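Local coordinates for protein apical membrane antigen AMA1 (Toxoplasma gondii ME49, PDB 4YIV) that takes part in host-cell invasion as an essential micronemal surface antigen of the moving junction formed between the parasite's apical tip and the host membrane, at residues Y236-W241 against A329-A334; R298-Y303 against D317-C322. All blocks are in the same frame, centred on the assembly; numbering follows the deposited sequence.

Contact 1: Y236-W241 against A329-A334; sequences YRFGVW and AVSYTA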
# COMPACT_ATOMS: atom_id res chain seq x y z
N TYR A 236 0.70 -12.36 -15.86
CA TYR A 236 -0.73 -12.64 -15.75
C TYR A 236 -1.49 -11.31 -15.71
O TYR A 236 -0.96 -10.33 -15.18
CB TYR A 236 -1.05 -13.43 -14.48
CG TYR A 236 -0.54 -14.87 -14.47
CD1 TYR A 236 -1.32 -15.92 -14.95
CD2 TYR A 236 0.70 -15.17 -13.93
CE1 TYR A 236 -0.84 -17.24 -14.91
CE2 TYR A 236 1.17 -16.47 -13.89
CZ TYR A 236 0.40 -17.50 -14.38
OH TYR A 236 0.89 -18.79 -14.33
N ARG A 237 -2.69 -11.30 -16.31
CA ARG A 237 -3.68 -10.22 -16.18
C ARG A 237 -4.72 -10.58 -15.15
O ARG A 237 -5.26 -11.69 -15.17
CB ARG A 237 -4.40 -9.95 -17.49
CG ARG A 237 -3.53 -9.61 -18.63
CD ARG A 237 -4.39 -9.43 -19.90
NE ARG A 237 -3.58 -9.07 -21.06
CZ ARG A 237 -4.09 -8.63 -22.20
NH1 ARG A 237 -3.27 -8.33 -23.19
NH2 ARG A 237 -5.40 -8.47 -22.34
N PHE A 238 -5.02 -9.64 -14.26
CA PHE A 238 -6.11 -9.80 -13.33
C PHE A 238 -7.40 -9.98 -14.14
O PHE A 238 -7.54 -9.39 -15.21
CB PHE A 238 -6.26 -8.58 -12.40
CG PHE A 238 -5.25 -8.50 -11.30
CD1 PHE A 238 -4.75 -9.63 -10.68
CD2 PHE A 238 -4.83 -7.25 -10.86
CE1 PHE A 238 -3.86 -9.52 -9.63
CE2 PHE A 238 -3.91 -7.14 -9.81
CZ PHE A 238 -3.43 -8.26 -9.19
N GLY A 239 -8.32 -10.77 -13.61
CA GLY A 239 -9.60 -10.97 -14.26
C GLY A 239 -10.69 -11.38 -13.30
O GLY A 239 -10.46 -11.62 -12.11
N VAL A 240 -11.91 -11.48 -13.85
CA VAL A 240 -13.08 -11.90 -13.09
C VAL A 240 -13.79 -13.06 -13.79
O VAL A 240 -13.95 -13.06 -15.01
CB VAL A 240 -14.08 -10.75 -12.90
CG1 VAL A 240 -13.41 -9.59 -12.16
CG2 VAL A 240 -14.59 -10.29 -14.25
N TRP A 241 -14.22 -14.04 -13.00
CA TRP A 241 -14.85 -15.23 -13.56
C TRP A 241 -16.30 -14.91 -13.93
O TRP A 241 -17.12 -14.62 -13.06
CB TRP A 241 -14.80 -16.38 -12.56
CG TRP A 241 -15.19 -17.72 -13.17
CD1 TRP A 241 -16.36 -18.41 -12.97
CD2 TRP A 241 -14.41 -18.50 -14.07
NE1 TRP A 241 -16.35 -19.57 -13.70
CE2 TRP A 241 -15.16 -19.65 -14.39
CE3 TRP A 241 -13.14 -18.35 -14.65
CZ2 TRP A 241 -14.69 -20.64 -15.24
CZ3 TRP A 241 -12.67 -19.33 -15.51
CH2 TRP A 241 -13.45 -20.46 -15.80
N ALA A 329 2.42 -9.10 -19.74
CA ALA A 329 1.63 -8.33 -18.77
C ALA A 329 2.27 -8.35 -17.39
O ALA A 329 2.99 -9.28 -17.05
CB ALA A 329 0.20 -8.87 -18.71
N VAL A 330 1.96 -7.33 -16.58
CA VAL A 330 2.24 -7.35 -15.14
C VAL A 330 1.02 -6.74 -14.44
O VAL A 330 0.58 -5.64 -14.83
CB VAL A 330 3.52 -6.54 -14.76
CG1 VAL A 330 3.78 -6.64 -13.25
CG2 VAL A 330 4.75 -7.02 -15.54
N SER A 331 0.51 -7.45 -13.44
CA SER A 331 -0.60 -6.98 -12.60
C SER A 331 -0.13 -6.36 -11.30
O SER A 331 0.69 -6.95 -10.57
CB SER A 331 -1.56 -8.14 -12.34
OG SER A 331 -2.24 -8.51 -13.54
N TYR A 332 -0.65 -5.16 -11.04
CA TYR A 332 -0.29 -4.29 -9.93
C TYR A 332 -1.48 -3.99 -9.06
O TYR A 332 -2.62 -4.08 -9.51
CB TYR A 332 0.25 -2.95 -10.44
CG TYR A 332 1.49 -3.06 -11.31
CD1 TYR A 332 2.72 -3.49 -10.77
CD2 TYR A 332 1.44 -2.76 -12.65
CE1 TYR A 332 3.85 -3.59 -11.58
CE2 TYR A 332 2.57 -2.85 -13.46
CZ TYR A 332 3.77 -3.26 -12.91
OH TYR A 332 4.87 -3.35 -13.72
N THR A 333 -1.23 -3.63 -7.81
CA THR A 333 -2.27 -3.04 -7.00
C THR A 333 -1.75 -1.80 -6.33
O THR A 333 -0.53 -1.54 -6.27
CB THR A 333 -2.81 -3.99 -5.90
OG1 THR A 333 -1.90 -4.04 -4.80
CG2 THR A 333 -3.03 -5.36 -6.44
N ALA A 334 -2.69 -0.99 -5.84
CA ALA A 334 -2.36 0.19 -5.10
C ALA A 334 -1.48 -0.09 -3.89
O ALA A 334 -0.71 0.79 -3.43
CB ALA A 334 -3.69 0.91 -4.67
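The hydroxyl of Ser331, on strand 329-333, bonds to the backbone of strand 236-242: OG donates to the carbonyl O of Tyr236 at 2.8 Å, approaching from a position tilted out of the plane of that carbonyl. The same oxygen accepts a weak bond from the amide N of Phe238, 3.1 Å from OG and bent to 129° at the hydrogen. A single small polar side chain thus grips a donor and an acceptor on either side of Arg237, and its first torsion, which sets OG beside the backbone N, turns the oxygen to both. Serine suits the place because its CB is used as well. It sits 3.5 Å from the centroid of the Phe238 ring, only 7° off the ring normal, a CH-pi contact over the middle of the face. At the rim of that ring, CE2 lies 3.3 Å from the carbonyl O of Tyr332, near the ring plane, where the slightly positive aromatic C-H can meet an oxygen. The CG2 methyl of Thr333 completes the apolar side, 3.9 Å from Phe238 CE2. At the other end Ala329, small enough for close approach, sets its CB 3.8 Å from CG of Arg237, whose extended chain carries the guanidinium on to a salt bridge with Asp326. The two strands run at 46° and belong to different antiparallel sheets, so side chains rather than a ladder join them. Leu323 of strand 322-326 packs on Phe238, Phe27 meets its ring edge-to-face, and strand 300-305 borders Ser331 through Phe302.

Contact 2: R298-Y303 against D317-C322; sequences RNYGFY and DQVPDC. With NAG (2-acetamido-2-deoxy-beta-D-glucopyranose), chain B.
Tyr300 lays its ring against the extended loop 318-320, and its face, rim and hydroxyl each meet something different. CD of Pro320 stands over one face, 4.0 Å from the centroid and 17° off the normal, a CH-pi contact with the side chains crossing at about a right angle; proline offers a rigid edge of C-H bonds slightly polarised by the neighbouring nitrogen. CB of Asn299 covers the opposite face, so the phenol is held between the preceding residue and the loop. At the ring's edge, near its plane, lies C of Asp317. The CG2 branch of Val319 touches the phenol end, 3.5 Å from Tyr300 OH, while that hydroxyl is hydrogen-bonded to the amide of Leu29. Placing CG beside the backbone N (chi1 -49°) sends the ring toward the loop. Segment 298-303 enters the first strand of a beta-hairpin, 300-305 and 311-316, within the PAN-like part of the protein, and 317-322 follows its second strand; Asp321 and Cys322 both face Gly239 in a classic beta bulge, and Cys322 is disulfide-bonded to Cys246. Branched Val319 serves two surfaces: CG1, anti to the backbone N (chi1 174°), lies 3.4 Å from the acetamido methyl C8 of NAG. At the hairpin's open end CB of Asp317 is 3.6 Å from Arg298 N, but NH1 of Arg298 bonds to OD1 of Asn273 and forms a salt bridge with Asp274.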
# COMPACT_ATOMS: atom_id res chain seq x y z
N ARG A 298 -10.79 1.53 -7.11
CA ARG A 298 -10.14 1.13 -8.34
C ARG A 298 -8.68 0.94 -7.99
O ARG A 298 -7.85 1.74 -8.31
CB ARG A 298 -10.30 2.24 -9.37
CG ARG A 298 -9.89 1.86 -10.77
CD ARG A 298 -9.93 3.02 -11.75
NE ARG A 298 -11.25 3.60 -11.91
CZ ARG A 298 -11.55 4.88 -11.74
NH1 ARG A 298 -10.63 5.76 -11.44
NH2 ARG A 298 -12.78 5.27 -11.93
N ASN A 299 -8.43 -0.16 -7.30
CA ASN A 299 -7.14 -0.50 -6.71
C ASN A 299 -6.26 -1.42 -7.55
O ASN A 299 -5.10 -1.68 -7.17
CB ASN A 299 -7.35 -1.22 -5.38
CG ASN A 299 -8.15 -0.42 -4.40
OD1 ASN A 299 -8.14 0.81 -4.42
ND2 ASN A 299 -8.82 -1.12 -3.50
N TYR A 300 -6.79 -1.89 -8.67
CA TYR A 300 -6.24 -3.04 -9.38
C TYR A 300 -5.95 -2.69 -10.80
O TYR A 300 -6.71 -1.95 -11.45
CB TYR A 300 -7.23 -4.23 -9.33
CG TYR A 300 -7.72 -4.49 -7.96
CD1 TYR A 300 -6.92 -5.17 -7.05
CD2 TYR A 300 -8.95 -4.04 -7.53
CE1 TYR A 300 -7.31 -5.40 -5.80
CE2 TYR A 300 -9.37 -4.27 -6.25
CZ TYR A 300 -8.54 -4.96 -5.39
OH TYR A 300 -8.90 -5.20 -4.11
N GLY A 301 -4.84 -3.18 -11.32
CA GLY A 301 -4.57 -2.91 -12.71
C GLY A 301 -3.51 -3.79 -13.31
O GLY A 301 -2.83 -4.56 -12.60
N PHE A 302 -3.38 -3.69 -14.63
CA PHE A 302 -2.22 -4.29 -15.29
C PHE A 302 -1.75 -3.56 -16.51
O PHE A 302 -2.50 -2.91 -17.25
CB PHE A 302 -2.48 -5.76 -15.67
CG PHE A 302 -3.71 -6.01 -16.52
CD1 PHE A 302 -3.67 -5.90 -17.91
CD2 PHE A 302 -4.92 -6.37 -15.91
CE1 PHE A 302 -4.82 -6.17 -18.68
CE2 PHE A 302 -6.05 -6.65 -16.67
CZ PHE A 302 -6.00 -6.55 -18.06
N TYR A 303 -0.44 -3.66 -16.68
CA TYR A 303 0.22 -3.27 -17.88
C TYR A 303 0.09 -4.38 -18.91
O TYR A 303 0.16 -5.56 -18.56
CB TYR A 303 1.67 -2.99 -17.58
CG TYR A 303 2.45 -2.71 -18.80
CD1 TYR A 303 3.03 -3.74 -19.52
CD2 TYR A 303 2.61 -1.41 -19.26
CE1 TYR A 303 3.74 -3.50 -20.64
CE2 TYR A 303 3.33 -1.16 -20.41
CZ TYR A 303 3.90 -2.23 -21.08
OH TYR A 303 4.63 -2.04 -22.23
N ASP A 317 -11.97 -1.59 -10.32
CA ASP A 317 -12.26 -1.76 -8.90
C ASP A 317 -12.78 -3.16 -8.59
O ASP A 317 -13.18 -3.44 -7.46
CB ASP A 317 -13.26 -0.70 -8.40
CG ASP A 317 -14.62 -0.78 -9.10
OD1 ASP A 317 -14.82 -1.69 -9.94
OD2 ASP A 317 -15.51 0.06 -8.80
N GLN A 318 -12.78 -4.03 -9.59
CA GLN A 318 -13.20 -5.42 -9.39
C GLN A 318 -12.09 -6.29 -8.80
O GLN A 318 -11.03 -6.48 -9.42
CB GLN A 318 -13.67 -6.01 -10.73
CG GLN A 318 -14.92 -5.34 -11.31
CD GLN A 318 -16.18 -5.63 -10.49
OE1 GLN A 318 -16.88 -4.70 -10.08
NE2 GLN A 318 -16.45 -6.91 -10.23
N VAL A 319 -12.31 -6.77 -7.59
CA VAL A 319 -11.36 -7.68 -6.95
C VAL A 319 -11.16 -8.88 -7.87
O VAL A 319 -12.13 -9.52 -8.29
CB VAL A 319 -11.86 -8.13 -5.57
CG1 VAL A 319 -10.95 -9.20 -4.98
CG2 VAL A 319 -11.95 -6.94 -4.63
N PRO A 320 -9.90 -9.19 -8.22
CA PRO A 320 -9.74 -10.34 -9.12
C PRO A 320 -10.07 -11.69 -8.44
O PRO A 320 -9.82 -11.92 -7.25
CB PRO A 320 -8.26 -10.26 -9.52
CG PRO A 320 -7.61 -9.48 -8.49
CD PRO A 320 -8.62 -8.52 -7.93
N ASP A 321 -10.66 -12.58 -9.23
CA ASP A 321 -10.92 -13.93 -8.73
C ASP A 321 -10.44 -14.97 -9.74
O ASP A 321 -10.65 -16.16 -9.55
CB ASP A 321 -12.41 -14.12 -8.36
CG ASP A 321 -13.35 -14.06 -9.55
OD1 ASP A 321 -12.90 -14.06 -10.72
OD2 ASP A 321 -14.57 -14.00 -9.29
N CYS A 322 -9.77 -14.50 -10.79
CA CYS A 322 -9.05 -15.39 -11.68
C CYS A 322 -7.95 -14.58 -12.39
O CYS A 322 -7.83 -13.36 -12.21
CB CYS A 322 -9.99 -16.05 -12.70
SG CYS A 322 -10.91 -14.92 -13.79
C1 NAG B . -13.55 -9.89 -1.37
C2 NAG B . -14.62 -10.78 -1.98
C3 NAG B . -16.02 -10.27 -1.64
C4 NAG B . -16.14 -10.08 -0.14
C5 NAG B . -15.03 -9.17 0.36
C6 NAG B . -15.12 -8.98 1.87
C7 NAG B . -13.58 -11.66 -3.99
C8 NAG B . -13.42 -11.51 -5.47
N2 NAG B . -14.46 -10.83 -3.42
O3 NAG B . -16.99 -11.22 -2.08
O4 NAG B . -17.41 -9.50 0.17
O5 NAG B . -13.75 -9.72 0.04
O6 NAG B . -14.85 -10.22 2.53
O7 NAG B . -12.95 -12.48 -3.34

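How the contacts relate
Contacts 1 and 2 lie with their centres about 5 Å apart and both reach the same sheet, through strands 329-333 and 300-305, which are antiparallel neighbours. Tyr332 N approaches Gly301 O to 2.7 Å, a probable hydrogen bond of that pairing. A second junction joins the remaining segments: Trp241 N is 2.6 Å from Asp321 OD1, again probably hydrogen-bonded. In addition, Pro320 packs on Phe238 and Tyr300 on Thr333, so the apolar packing of the two contacts is continuous. In sequence, both segments of contact 2 fall between those of contact 1. The glycan touches contact 2 directly, whereas the side chain of Phe238 in contact 1 is about 10 Å from it.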